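Local coordinates for protein L-lysine 6-monooxygenase (Pseudomonas syringae pv. tomato, PDB 5CQF) that probably uses FAD and NADPH to hydroxylate the side-chain amine of lysine, an oxidation belonging to siderophore biosynthesis, at residues Glu218-Leu223 with Ile230-Val235; Thr194-Phe199 with Lys205-Leu210; Ile26-Ala31 with Gly420-Ala425. All coordinates share one frame; numbering follows the deposited sequence.

Contact 1 of 3, residues Glu218-Leu223 with Ile230-Val235; sequences ESVLEL and IEVHSV
Val220 and Val232 meet through their methyl groups, and the two side chains lie aslant to one another. CG1 of Val232 reaches across to both branches of the helix residue, 4.1 Å from CG2 of Val220 and 4.2 Å from CG1 of Val220, so a single methyl rests against the fork of the other valine. The torsion of Val232 divides its work: CG1 stands opposite the backbone N (chi1 174°) and faces Val220, while CG2, beside the backbone N, lies 4.2 Å from CB of Leu223. One strand residue thus bridges two helix positions, Val220 and Leu223, three residues apart on the same helical face.

Leu223 leaves its backbone toward the strand and makes contact through CB, which is 4.3 Å from CG2 of Ile230. The delta end of Ile230 runs past this to the helix backbone, where its CD1 lies 3.5 Å from the O of Leu223. Around this layer, Val209 and Trp207 of strand 206-210 touch both segments, and Leu293 of helix 287-302 packs on Val220.

The segments belong to a beta-alpha-beta unit formed by strand 206-210, helix 214-226 and strand 231-235. All four touching residues are buried and no hydrogen bond crosses between the segments, which implies that helix and strand are held together here by apolar packing.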
ATOM      1  N   GLU A 218      -1.594 -17.994 -12.462  1.00 36.39           N
ATOM      2  CA  GLU A 218      -1.013 -18.784 -11.406  1.00 39.37           C
ATOM      3  C   GLU A 218      -0.182 -19.970 -11.933  1.00 37.40           C
ATOM      4  O   GLU A 218       0.819 -20.352 -11.331  1.00 36.22           O
ATOM      5  CB  GLU A 218      -2.109 -19.286 -10.478  1.00 40.98           C
ATOM      6  CG  GLU A 218      -2.798 -18.166  -9.737  1.00 42.22           C
ATOM      7  CD  GLU A 218      -3.882 -18.677  -8.799  1.00 46.59           C
ATOM      8  OE1 GLU A 218      -4.199 -19.895  -8.872  1.00 44.79           O
ATOM      9  OE2 GLU A 218      -4.399 -17.867  -7.981  1.00 44.85           O
ATOM     10  N   SER A 219      -0.592 -20.520 -13.060  1.00 35.71           N
ATOM     11  CA  SER A 219       0.151 -21.597 -13.683  1.00 36.20           C
ATOM     12  C   SER A 219       1.463 -21.085 -14.176  1.00 35.01           C
ATOM     13  O   SER A 219       2.502 -21.700 -13.982  1.00 35.65           O
ATOM     14  CB  SER A 219      -0.639 -22.181 -14.846  1.00 37.56           C
ATOM     15  OG  SER A 219      -1.829 -22.801 -14.394  1.00 37.62           O
ATOM     16  N   VAL A 220       1.414 -19.936 -14.818  1.00 34.54           N
ATOM     17  CA  VAL A 220       2.619 -19.337 -15.314  1.00 33.55           C
ATOM     18  C   VAL A 220       3.564 -19.088 -14.168  1.00 33.04           C
ATOM     19  O   VAL A 220       4.734 -19.462 -14.233  1.00 32.22           O
ATOM     20  CB  VAL A 220       2.341 -18.041 -16.087  1.00 32.75           C
ATOM     21  CG1 VAL A 220       3.632 -17.317 -16.434  1.00 32.27           C
ATOM     22  CG2 VAL A 220       1.588 -18.360 -17.370  1.00 33.48           C
ATOM     23  N   LEU A 221       3.060 -18.461 -13.125  1.00 35.39           N
ATOM     24  CA  LEU A 221       3.897 -18.137 -11.974  1.00 37.28           C
ATOM     25  C   LEU A 221       4.530 -19.374 -11.379  1.00 39.03           C
ATOM     26  O   LEU A 221       5.717 -19.365 -11.028  1.00 39.68           O
ATOM     27  CB  LEU A 221       3.092 -17.407 -10.911  1.00 39.49           C
ATOM     28  CG  LEU A 221       3.820 -16.929  -9.641  1.00 41.02           C
ATOM     29  CD1 LEU A 221       4.925 -15.943  -9.964  1.00 40.57           C
ATOM     30  CD2 LEU A 221       2.809 -16.253  -8.728  1.00 42.12           C
ATOM     31  N   GLU A 222       3.755 -20.441 -11.274  1.00 39.51           N
ATOM     32  CA  GLU A 222       4.239 -21.622 -10.612  1.00 42.65           C
ATOM     33  C   GLU A 222       5.325 -22.262 -11.476  1.00 43.84           C
ATOM     34  O   GLU A 222       6.364 -22.734 -10.960  1.00 40.80           O
ATOM     35  CB  GLU A 222       3.100 -22.581 -10.310  1.00 47.24           C
ATOM     36  CG  GLU A 222       3.540 -23.956  -9.793  1.00 55.68           C
ATOM     37  CD  GLU A 222       4.080 -23.966  -8.363  1.00 60.76           C
ATOM     38  OE1 GLU A 222       3.703 -23.082  -7.561  1.00 62.44           O
ATOM     39  OE2 GLU A 222       4.863 -24.894  -8.039  1.00 65.63           O
ATOM     40  N   LEU A 223       5.127 -22.248 -12.791  1.00 43.43           N
ATOM     41  CA  LEU A 223       6.132 -22.824 -13.673  1.00 41.82           C
ATOM     42  C   LEU A 223       7.450 -22.049 -13.615  1.00 43.71           C
ATOM     43  O   LEU A 223       8.501 -22.658 -13.401  1.00 43.32           O
ATOM     44  CB  LEU A 223       5.646 -22.893 -15.098  1.00 40.37           C
ATOM     45  CG  LEU A 223       4.472 -23.821 -15.351  1.00 42.06           C
ATOM     46  CD1 LEU A 223       4.049 -23.637 -16.794  1.00 41.24           C
ATOM     47  CD2 LEU A 223       4.819 -25.291 -15.067  1.00 42.37           C
ATOM     48  N   ILE A 230      13.057 -22.959 -17.161  1.00 46.12           N
ATOM     49  CA  ILE A 230      11.756 -23.078 -17.834  1.00 43.68           C
ATOM     50  C   ILE A 230      11.416 -21.811 -18.616  1.00 45.30           C
ATOM     51  O   ILE A 230      11.606 -20.682 -18.127  1.00 46.20           O
ATOM     52  CB  ILE A 230      10.641 -23.366 -16.833  1.00 42.48           C
ATOM     53  CG1 ILE A 230      10.616 -24.837 -16.497  1.00 43.09           C
ATOM     54  CG2 ILE A 230       9.271 -23.002 -17.384  1.00 42.22           C
ATOM     55  CD1 ILE A 230       9.500 -25.209 -15.541  1.00 43.29           C
ATOM     56  N   GLU A 231      10.919 -22.006 -19.828  1.00 45.59           N
ATOM     57  CA  GLU A 231      10.443 -20.914 -20.677  1.00 47.07           C
ATOM     58  C   GLU A 231       8.959 -21.083 -20.930  1.00 40.89           C
ATOM     59  O   GLU A 231       8.488 -22.184 -21.170  1.00 39.68           O
ATOM     60  CB  GLU A 231      11.224 -20.892 -21.994  1.00 55.13           C
ATOM     61  CG  GLU A 231      12.589 -20.270 -21.789  1.00 65.56           C
ATOM     62  CD  GLU A 231      13.572 -20.546 -22.902  1.00 79.37           C
ATOM     63  OE1 GLU A 231      13.516 -21.650 -23.528  1.00 80.72           O
ATOM     64  OE2 GLU A 231      14.427 -19.645 -23.113  1.00 88.48           O
ATOM     65  N   VAL A 232       8.215 -20.001 -20.837  1.00 37.51           N
ATOM     66  CA  VAL A 232       6.787 -20.096 -20.908  1.00 37.43           C
ATOM     67  C   VAL A 232       6.304 -19.216 -22.039  1.00 37.44           C
ATOM     68  O   VAL A 232       6.670 -18.066 -22.104  1.00 36.93           O
ATOM     69  CB  VAL A 232       6.141 -19.648 -19.600  1.00 36.35           C
ATOM     70  CG1 VAL A 232       4.634 -19.628 -19.753  1.00 36.72           C
ATOM     71  CG2 VAL A 232       6.532 -20.571 -18.471  1.00 36.25           C
ATOM     72  N   HIS A 233       5.478 -19.774 -22.917  1.00 38.08           N
ATOM     73  CA  HIS A 233       4.810 -19.013 -23.972  1.00 38.25           C
ATOM     74  C   HIS A 233       3.341 -18.879 -23.628  1.00 36.80           C
ATOM     75  O   HIS A 233       2.627 -19.871 -23.545  1.00 37.56           O
ATOM     76  CB  HIS A 233       4.982 -19.725 -25.304  1.00 40.24           C
ATOM     77  CG  HIS A 233       6.417 -19.978 -25.639  1.00 42.17           C
ATOM     78  ND1 HIS A 233       7.165 -19.108 -26.397  1.00 44.43           N
ATOM     79  CD2 HIS A 233       7.255 -20.965 -25.259  1.00 42.66           C
ATOM     80  CE1 HIS A 233       8.398 -19.566 -26.498  1.00 44.59           C
ATOM     81  NE2 HIS A 233       8.480 -20.689 -25.806  1.00 44.99           N
ATOM     82  N   SER A 234       2.921 -17.636 -23.438  1.00 34.60           N
ATOM     83  CA  SER A 234       1.657 -17.285 -22.877  1.00 34.03           C
ATOM     84  C   SER A 234       0.846 -16.660 -23.976  1.00 34.17           C
ATOM     85  O   SER A 234       1.160 -15.561 -24.443  1.00 32.82           O
ATOM     86  CB  SER A 234       1.886 -16.294 -21.718  1.00 35.17           C
ATOM     87  OG  SER A 234       0.677 -15.826 -21.152  1.00 36.73           O
ATOM     88  N   VAL A 235      -0.203 -17.373 -24.389  1.00 35.27           N
ATOM     89  CA  VAL A 235      -1.033 -17.011 -25.541  1.00 35.49           C
ATOM     90  C   VAL A 235      -2.380 -16.500 -25.084  1.00 36.45           C
ATOM     91  O   VAL A 235      -3.045 -17.144 -24.267  1.00 37.26           O
ATOM     92  CB  VAL A 235      -1.258 -18.213 -26.459  1.00 36.29           C
ATOM     93  CG1 VAL A 235      -2.214 -17.861 -27.570  1.00 36.90           C
ATOM     94  CG2 VAL A 235       0.069 -18.689 -27.062  1.00 36.77           C
TER

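Contact 2 of 3, residues Thr194-Phe199 with Lys205-Leu210; sequences TRLQAF and KRWLVL
Trp207 presents the outer corner of its six-membered ring to the helix, and CH2 at that corner receives both of its partners. Leu196 brings CD2 to 3.9 Å from CH2 of Trp207, the two side chains meeting at a slant. Phe199 arrives from the opposite direction and places CE2 at 3.9 Å from the same CH2, near the indole plane and at the ring edge. With CG beside the backbone N (chi1 -76°), the indole of Trp207 extends from the strand toward the helix, spanning backbones that stay well apart, with the CA atoms of Leu196 and Trp207 11.9 Å from each other.

The tight part is confined to this corner, and burial separates its two sides. Leu196 and Trp207 are buried, and the other end of the indole is fixed as well, since its NE1 is hydrogen-bonded to the O of Pro204. Phe199 touches just as closely at CE2, yet it is partly exposed and marks the side nearer solvent. The small area buried between the segments, 103 Å² with both sides summed, agrees with an interface made by three side chains.

Further packing surrounds the indole. Phe187 of strand 186-188 touches both Leu196 and Trp207, Leu223 of helix 214-226 packs on Leu196, and Ala345 and Val347 of strand 345-348 also pack on Trp207. Helix 192-198 therefore lies against the parallel sheet through an indole rising from strand 206-210, which has strands 345-348 and 231-235 as its neighbours.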
ATOM      1  N   THR A 194      -1.738 -31.965  -9.848  1.00 58.19           N
ATOM      2  CA  THR A 194      -1.603 -33.404 -10.035  1.00 59.68           C
ATOM      3  C   THR A 194      -0.653 -33.701 -11.190  1.00 56.56           C
ATOM      4  O   THR A 194       0.250 -34.504 -11.070  1.00 55.88           O
ATOM      5  CB  THR A 194      -2.986 -34.043 -10.319  1.00 63.00           C
ATOM      6  OG1 THR A 194      -3.970 -33.501  -9.418  1.00 67.35           O
ATOM      7  CG2 THR A 194      -2.932 -35.541 -10.161  1.00 62.59           C
ATOM      8  N   ARG A 195      -0.853 -33.019 -12.309  1.00 54.08           N
ATOM      9  CA  ARG A 195      -0.047 -33.247 -13.505  1.00 51.15           C
ATOM     10  C   ARG A 195       1.409 -32.860 -13.299  1.00 49.84           C
ATOM     11  O   ARG A 195       2.307 -33.591 -13.716  1.00 47.40           O
ATOM     12  CB  ARG A 195      -0.610 -32.471 -14.701  1.00 50.14           C
ATOM     13  CG  ARG A 195      -1.986 -32.933 -15.156  1.00 50.81           C
ATOM     14  CD  ARG A 195      -1.867 -34.156 -16.047  1.00 52.34           C
ATOM     15  NE  ARG A 195      -3.166 -34.610 -16.521  1.00 54.12           N
ATOM     16  CZ  ARG A 195      -3.413 -35.832 -16.979  1.00 56.54           C
ATOM     17  NH1 ARG A 195      -2.456 -36.748 -17.011  1.00 57.58           N
ATOM     18  NH2 ARG A 195      -4.627 -36.148 -17.393  1.00 58.06           N
ATOM     19  N   LEU A 196       1.644 -31.711 -12.680  1.00 48.90           N
ATOM     20  CA  LEU A 196       3.017 -31.293 -12.354  1.00 51.26           C
ATOM     21  C   LEU A 196       3.743 -32.280 -11.453  1.00 53.23           C
ATOM     22  O   LEU A 196       4.955 -32.477 -11.560  1.00 52.41           O
ATOM     23  CB  LEU A 196       3.034 -29.933 -11.681  1.00 51.38           C
ATOM     24  CG  LEU A 196       3.256 -28.692 -12.556  1.00 55.30           C
ATOM     25  CD1 LEU A 196       4.732 -28.376 -12.743  1.00 57.07           C
ATOM     26  CD2 LEU A 196       2.603 -28.819 -13.915  1.00 55.80           C
ATOM     27  N   GLN A 197       2.993 -32.916 -10.570  1.00 55.49           N
ATOM     28  CA  GLN A 197       3.592 -33.817  -9.608  1.00 60.33           C
ATOM     29  C   GLN A 197       4.102 -35.078 -10.312  1.00 57.18           C
ATOM     30  O   GLN A 197       5.169 -35.585  -9.991  1.00 56.87           O
ATOM     31  CB  GLN A 197       2.576 -34.148  -8.516  1.00 67.21           C
ATOM     32  CG  GLN A 197       3.187 -34.251  -7.142  1.00 72.66           C
ATOM     33  CD  GLN A 197       2.132 -34.404  -6.079  1.00 77.83           C
ATOM     34  OE1 GLN A 197       1.600 -33.421  -5.563  1.00 80.66           O
ATOM     35  NE2 GLN A 197       1.820 -35.645  -5.745  1.00 80.81           N
ATOM     36  N   ALA A 198       3.351 -35.536 -11.308  1.00 54.15           N
ATOM     37  CA  ALA A 198       3.725 -36.681 -12.118  1.00 54.01           C
ATOM     38  C   ALA A 198       5.117 -36.586 -12.761  1.00 53.71           C
ATOM     39  O   ALA A 198       5.715 -37.609 -13.072  1.00 53.05           O
ATOM     40  CB  ALA A 198       2.674 -36.916 -13.195  1.00 53.42           C
ATOM     41  N   PHE A 199       5.617 -35.375 -12.982  1.00 52.63           N
ATOM     42  CA  PHE A 199       6.968 -35.185 -13.527  1.00 52.52           C
ATOM     43  C   PHE A 199       8.061 -35.470 -12.526  1.00 52.71           C
ATOM     44  O   PHE A 199       9.223 -35.540 -12.895  1.00 56.84           O
ATOM     45  CB  PHE A 199       7.142 -33.746 -14.038  1.00 51.80           C
ATOM     46  CG  PHE A 199       6.304 -33.449 -15.227  1.00 51.62           C
ATOM     47  CD1 PHE A 199       6.532 -34.116 -16.422  1.00 52.87           C
ATOM     48  CD2 PHE A 199       5.264 -32.540 -15.154  1.00 51.70           C
ATOM     49  CE1 PHE A 199       5.739 -33.864 -17.540  1.00 54.88           C
ATOM     50  CE2 PHE A 199       4.463 -32.288 -16.264  1.00 52.40           C
ATOM     51  CZ  PHE A 199       4.701 -32.944 -17.457  1.00 53.85           C
ATOM     52  N   LYS A 205      11.245 -28.112 -20.073  1.00 45.67           N
ATOM     53  CA  LYS A 205      11.753 -26.748 -20.159  1.00 50.33           C
ATOM     54  C   LYS A 205      10.788 -25.755 -20.825  1.00 47.75           C
ATOM     55  O   LYS A 205      10.651 -24.620 -20.380  1.00 43.86           O
ATOM     56  CB  LYS A 205      13.099 -26.757 -20.924  1.00 55.91           C
ATOM     57  CG  LYS A 205      13.849 -25.422 -20.947  1.00 63.19           C
ATOM     58  CD  LYS A 205      15.158 -25.499 -21.735  1.00 70.47           C
ATOM     59  CE  LYS A 205      14.923 -25.369 -23.244  1.00 75.64           C
ATOM     60  NZ  LYS A 205      16.009 -25.975 -24.078  1.00 78.92           N
ATOM     61  N   ARG A 206      10.151 -26.179 -21.912  1.00 48.45           N
ATOM     62  CA  ARG A 206       9.411 -25.270 -22.781  1.00 45.10           C
ATOM     63  C   ARG A 206       7.931 -25.506 -22.589  1.00 41.25           C
ATOM     64  O   ARG A 206       7.444 -26.602 -22.809  1.00 42.65           O
ATOM     65  CB  ARG A 206       9.815 -25.508 -24.229  1.00 47.57           C
ATOM     66  CG  ARG A 206      11.276 -25.194 -24.534  1.00 49.75           C
ATOM     67  CD  ARG A 206      11.684 -25.653 -25.940  1.00 50.40           C
ATOM     68  NE  ARG A 206      11.393 -27.082 -26.095  1.00 51.54           N
ATOM     69  CZ  ARG A 206      11.335 -27.745 -27.249  1.00 50.52           C
ATOM     70  NH1 ARG A 206      11.577 -27.139 -28.405  1.00 50.20           N
ATOM     71  NH2 ARG A 206      11.029 -29.035 -27.236  1.00 48.93           N
ATOM     72  N   TRP A 207       7.214 -24.480 -22.151  1.00 39.20           N
ATOM     73  CA  TRP A 207       5.804 -24.600 -21.851  1.00 35.83           C
ATOM     74  C   TRP A 207       5.009 -23.607 -22.657  1.00 34.81           C
ATOM     75  O   TRP A 207       5.492 -22.525 -22.954  1.00 34.98           O
ATOM     76  CB  TRP A 207       5.576 -24.328 -20.403  1.00 35.75           C
ATOM     77  CG  TRP A 207       5.967 -25.438 -19.536  1.00 37.41           C
ATOM     78  CD1 TRP A 207       7.213 -25.710 -19.099  1.00 38.14           C
ATOM     79  CD2 TRP A 207       5.106 -26.423 -18.950  1.00 37.42           C
ATOM     80  NE1 TRP A 207       7.204 -26.813 -18.302  1.00 39.84           N
ATOM     81  CE2 TRP A 207       5.922 -27.277 -18.183  1.00 39.27           C
ATOM     82  CE3 TRP A 207       3.728 -26.663 -18.996  1.00 37.77           C
ATOM     83  CZ2 TRP A 207       5.410 -28.363 -17.441  1.00 38.42           C
ATOM     84  CZ3 TRP A 207       3.207 -27.735 -18.249  1.00 38.54           C
ATOM     85  CH2 TRP A 207       4.055 -28.573 -17.487  1.00 38.58           C
ATOM     86  N   LEU A 208       3.800 -23.990 -23.027  1.00 35.15           N
ATOM     87  CA  LEU A 208       2.828 -23.063 -23.577  1.00 36.72           C
ATOM     88  C   LEU A 208       1.669 -23.037 -22.639  1.00 35.98           C
ATOM     89  O   LEU A 208       1.202 -24.083 -22.236  1.00 37.01           O
ATOM     90  CB  LEU A 208       2.363 -23.528 -24.946  1.00 38.58           C
ATOM     91  CG  LEU A 208       1.490 -22.497 -25.654  1.00 40.37           C
ATOM     92  CD1 LEU A 208       1.687 -22.592 -27.146  1.00 42.69           C
ATOM     93  CD2 LEU A 208       0.007 -22.640 -25.342  1.00 41.46           C
ATOM     94  N   VAL A 209       1.233 -21.851 -22.251  1.00 36.18           N
ATOM     95  CA  VAL A 209       0.073 -21.702 -21.383  1.00 36.70           C
ATOM     96  C   VAL A 209      -0.968 -20.830 -22.094  1.00 37.33           C
ATOM     97  O   VAL A 209      -0.714 -19.664 -22.398  1.00 35.23           O
ATOM     98  CB  VAL A 209       0.460 -21.064 -20.033  1.00 37.49           C
ATOM     99  CG1 VAL A 209      -0.736 -20.907 -19.134  1.00 36.77           C
ATOM    100  CG2 VAL A 209       1.502 -21.906 -19.315  1.00 40.74           C
ATOM    101  N   LEU A 210      -2.125 -21.414 -22.374  1.00 37.46           N
ATOM    102  CA  LEU A 210      -3.188 -20.740 -23.107  1.00 39.33           C
ATOM    103  C   LEU A 210      -4.163 -20.124 -22.120  1.00 37.64           C
ATOM    104  O   LEU A 210      -4.644 -20.807 -21.210  1.00 38.33           O
ATOM    105  CB  LEU A 210      -3.910 -21.770 -23.960  1.00 42.44           C
ATOM    106  CG  LEU A 210      -5.101 -21.349 -24.829  1.00 45.67           C
ATOM    107  CD1 LEU A 210      -4.654 -20.453 -25.972  1.00 47.57           C
ATOM    108  CD2 LEU A 210      -5.791 -22.585 -25.383  1.00 46.45           C
TER

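Contact 3 of 3, residues Ile26-Ala31 with Gly420-Ala425; sequences IALACA and GRIASA
Leu28 and Ala31 from one helix meet Ile422 and Ala423 from the other, entirely through methyl groups. CD1 of Leu28 is shared: it lies 4.1 Å from CG2 of Ile422 and also 4.1 Å from CB of Ala423. The Leu28 and Ile422 side chains cross at about a right angle, so they meet branch to branch without running alongside each other. The remaining contact joins two alanine methyls, CB of Ala31 lying 4.1 Å from CB of Ala423. Ala423 consequently touches both residues of the partner helix with its one methyl.

Torsions and backbone positions explain this first shell. In Leu28, CG lies opposite the backbone N (chi1 -176°), an arrangement that carries CD1 across to the second helix although Leu28 leaves its backbone in another direction. Ile422 turns CG2, the branch opposite its own backbone N, to meet that methyl. Ala31 and Ala423 both direct CB toward the facing segment, and these small residues are consistent with a close passage of the backbones, whose closest CA pair, Ala31 and Gly420, is 6.5 Å apart. For the short segments, the axes approach to 9.2 Å and cross at -54°.

Farther out, Ile47 of strand 47-50 packs on Leu28, and Trp395 of strand 393-396 packs on Ile422. Helix 23-37 follows strand 16-19 through a turn whose glycines, touched by Leu28, fit a Rossmann-type GxGxxG pattern, consistent with a dinucleotide-binding fold for FAD. The interface thus joins this early helix to the late helix 412-428, with both helices packed on strands of the five-stranded parallel sheet that contains 16-19, 47-50 and 393-396.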
ATOM      1  N   ILE A  26     -20.919 -26.692   1.825  1.00 36.59           N
ATOM      2  CA  ILE A  26     -20.549 -26.462   3.217  1.00 36.08           C
ATOM      3  C   ILE A  26     -21.271 -25.241   3.742  1.00 35.54           C
ATOM      4  O   ILE A  26     -21.775 -25.225   4.880  1.00 36.15           O
ATOM      5  CB  ILE A  26     -19.045 -26.305   3.348  1.00 36.00           C
ATOM      6  CG1 ILE A  26     -18.379 -27.666   3.180  1.00 37.31           C
ATOM      7  CG2 ILE A  26     -18.691 -25.722   4.696  1.00 37.50           C
ATOM      8  CD1 ILE A  26     -16.937 -27.593   2.790  1.00 37.82           C
ATOM      9  N   ALA A  27     -21.337 -24.226   2.890  1.00 33.95           N
ATOM     10  CA  ALA A  27     -22.031 -23.003   3.234  1.00 33.70           C
ATOM     11  C   ALA A  27     -23.462 -23.284   3.543  1.00 34.98           C
ATOM     12  O   ALA A  27     -23.992 -22.710   4.454  1.00 35.56           O
ATOM     13  CB  ALA A  27     -21.953 -22.001   2.094  1.00 32.80           C
ATOM     14  N   LEU A  28     -24.102 -24.134   2.734  1.00 37.11           N
ATOM     15  CA  LEU A  28     -25.492 -24.537   2.962  1.00 38.55           C
ATOM     16  C   LEU A  28     -25.662 -25.288   4.256  1.00 39.36           C
ATOM     17  O   LEU A  28     -26.591 -25.002   4.997  1.00 41.68           O
ATOM     18  CB  LEU A  28     -25.986 -25.416   1.823  1.00 39.27           C
ATOM     19  CG  LEU A  28     -27.436 -25.819   1.902  1.00 39.66           C
ATOM     20  CD1 LEU A  28     -28.371 -24.635   1.738  1.00 39.57           C
ATOM     21  CD2 LEU A  28     -27.663 -26.863   0.831  1.00 41.84           C
ATOM     22  N   ALA A  29     -24.803 -26.266   4.516  1.00 39.34           N
ATOM     23  CA  ALA A  29     -24.827 -26.959   5.821  1.00 41.52           C
ATOM     24  C   ALA A  29     -24.652 -26.008   6.978  1.00 41.73           C
ATOM     25  O   ALA A  29     -25.303 -26.174   8.007  1.00 41.98           O
ATOM     26  CB  ALA A  29     -23.770 -28.044   5.890  1.00 42.83           C
ATOM     27  N   CYS A  30     -23.810 -24.974   6.818  1.00 41.73           N
ATOM     28  CA  CYS A  30     -23.656 -24.012   7.904  1.00 40.86           C
ATOM     29  C   CYS A  30     -24.967 -23.307   8.216  1.00 40.89           C
ATOM     30  O   CYS A  30     -25.243 -23.026   9.351  1.00 43.60           O
ATOM     31  CB  CYS A  30     -22.584 -22.976   7.604  1.00 41.39           C
ATOM     32  SG  CYS A  30     -20.909 -23.622   7.619  1.00 41.08           S
ATOM     33  N   ALA A  31     -25.775 -22.996   7.221  1.00 41.12           N
ATOM     34  CA  ALA A  31     -27.081 -22.377   7.495  1.00 41.96           C
ATOM     35  C   ALA A  31     -27.958 -23.302   8.319  1.00 43.26           C
ATOM     36  O   ALA A  31     -28.628 -22.855   9.247  1.00 42.77           O
ATOM     37  CB  ALA A  31     -27.807 -22.003   6.217  1.00 40.30           C
ATOM     38  N   GLY A 420     -28.387 -18.909   2.280  1.00 44.85           N
ATOM     39  CA  GLY A 420     -29.545 -18.363   2.985  1.00 45.66           C
ATOM     40  C   GLY A 420     -30.847 -18.450   2.173  1.00 46.83           C
ATOM     41  O   GLY A 420     -31.877 -18.885   2.673  1.00 45.39           O
ATOM     42  N   ARG A 421     -30.786 -18.035   0.920  1.00 44.91           N
ATOM     43  CA  ARG A 421     -31.926 -18.067   0.030  1.00 48.89           C
ATOM     44  C   ARG A 421     -32.423 -19.491  -0.228  1.00 49.35           C
ATOM     45  O   ARG A 421     -33.632 -19.719  -0.299  1.00 51.05           O
ATOM     46  CB  ARG A 421     -31.565 -17.447  -1.322  1.00 51.48           C
ATOM     47  CG  ARG A 421     -31.384 -15.944  -1.312  1.00 53.65           C
ATOM     48  CD  ARG A 421     -31.729 -15.364  -2.688  1.00 59.35           C
ATOM     49  NE  ARG A 421     -31.254 -13.982  -2.843  1.00 62.72           N
ATOM     50  CZ  ARG A 421     -31.910 -13.017  -3.482  1.00 61.84           C
ATOM     51  NH1 ARG A 421     -33.084 -13.258  -4.048  1.00 65.86           N
ATOM     52  NH2 ARG A 421     -31.393 -11.794  -3.538  1.00 63.79           N
ATOM     53  N   ILE A 422     -31.493 -20.435  -0.366  1.00 45.95           N
ATOM     54  CA  ILE A 422     -31.858 -21.802  -0.652  1.00 44.71           C
ATOM     55  C   ILE A 422     -32.407 -22.488   0.590  1.00 44.88           C
ATOM     56  O   ILE A 422     -33.435 -23.152   0.522  1.00 45.96           O
ATOM     57  CB  ILE A 422     -30.703 -22.584  -1.306  1.00 43.28           C
ATOM     58  CG1 ILE A 422     -30.526 -22.097  -2.741  1.00 42.32           C
ATOM     59  CG2 ILE A 422     -30.976 -24.090  -1.337  1.00 43.32           C
ATOM     60  CD1 ILE A 422     -29.202 -22.483  -3.374  1.00 42.60           C
ATOM     61  N   ALA A 423     -31.759 -22.304   1.731  1.00 45.68           N
ATOM     62  CA  ALA A 423     -32.187 -22.995   2.940  1.00 46.41           C
ATOM     63  C   ALA A 423     -33.575 -22.534   3.382  1.00 49.05           C
ATOM     64  O   ALA A 423     -34.359 -23.328   3.864  1.00 51.67           O
ATOM     65  CB  ALA A 423     -31.179 -22.803   4.053  1.00 46.24           C
ATOM     66  N   SER A 424     -33.886 -21.259   3.222  1.00 49.28           N
ATOM     67  CA  SER A 424     -35.231 -20.785   3.468  1.00 52.93           C
ATOM     68  C   SER A 424     -36.224 -21.378   2.464  1.00 54.52           C
ATOM     69  O   SER A 424     -37.306 -21.870   2.850  1.00 54.80           O
ATOM     70  CB  SER A 424     -35.273 -19.266   3.403  1.00 58.11           C
ATOM     71  OG  SER A 424     -34.779 -18.815   2.144  1.00 65.56           O
ATOM     72  N   ALA A 425     -35.872 -21.370   1.179  1.00 53.89           N
ATOM     73  CA  ALA A 425     -36.778 -21.961   0.187  1.00 51.60           C
ATOM     74  C   ALA A 425     -37.001 -23.428   0.511  1.00 52.48           C
ATOM     75  O   ALA A 425     -38.115 -23.900   0.414  1.00 50.48           O
ATOM     76  CB  ALA A 425     -36.268 -21.795  -1.234  1.00 52.20           C
TER

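From the N terminus, helix 23-37 comes first, but its partner in contact 3 arrives only at helix 412-428, closing a loop with 388 residues between the segments. Contacts 2 and 1 are both nested inside that loop. They follow in series: 194-199 with 205-210 closes before 218-223 with 230-235 opens. Their centres are 9 Å apart, and strands 206-210 and 231-235 are neighbours in one parallel sheet, with a probable backbone hydrogen bond of 2.7 Å from Glu231 N to Lys205 O. Contact 3 lies on the opposite side of the chain's centre, its nearest atoms about 19 Å from either, and ties distant chain regions together beside the other parallel sheet.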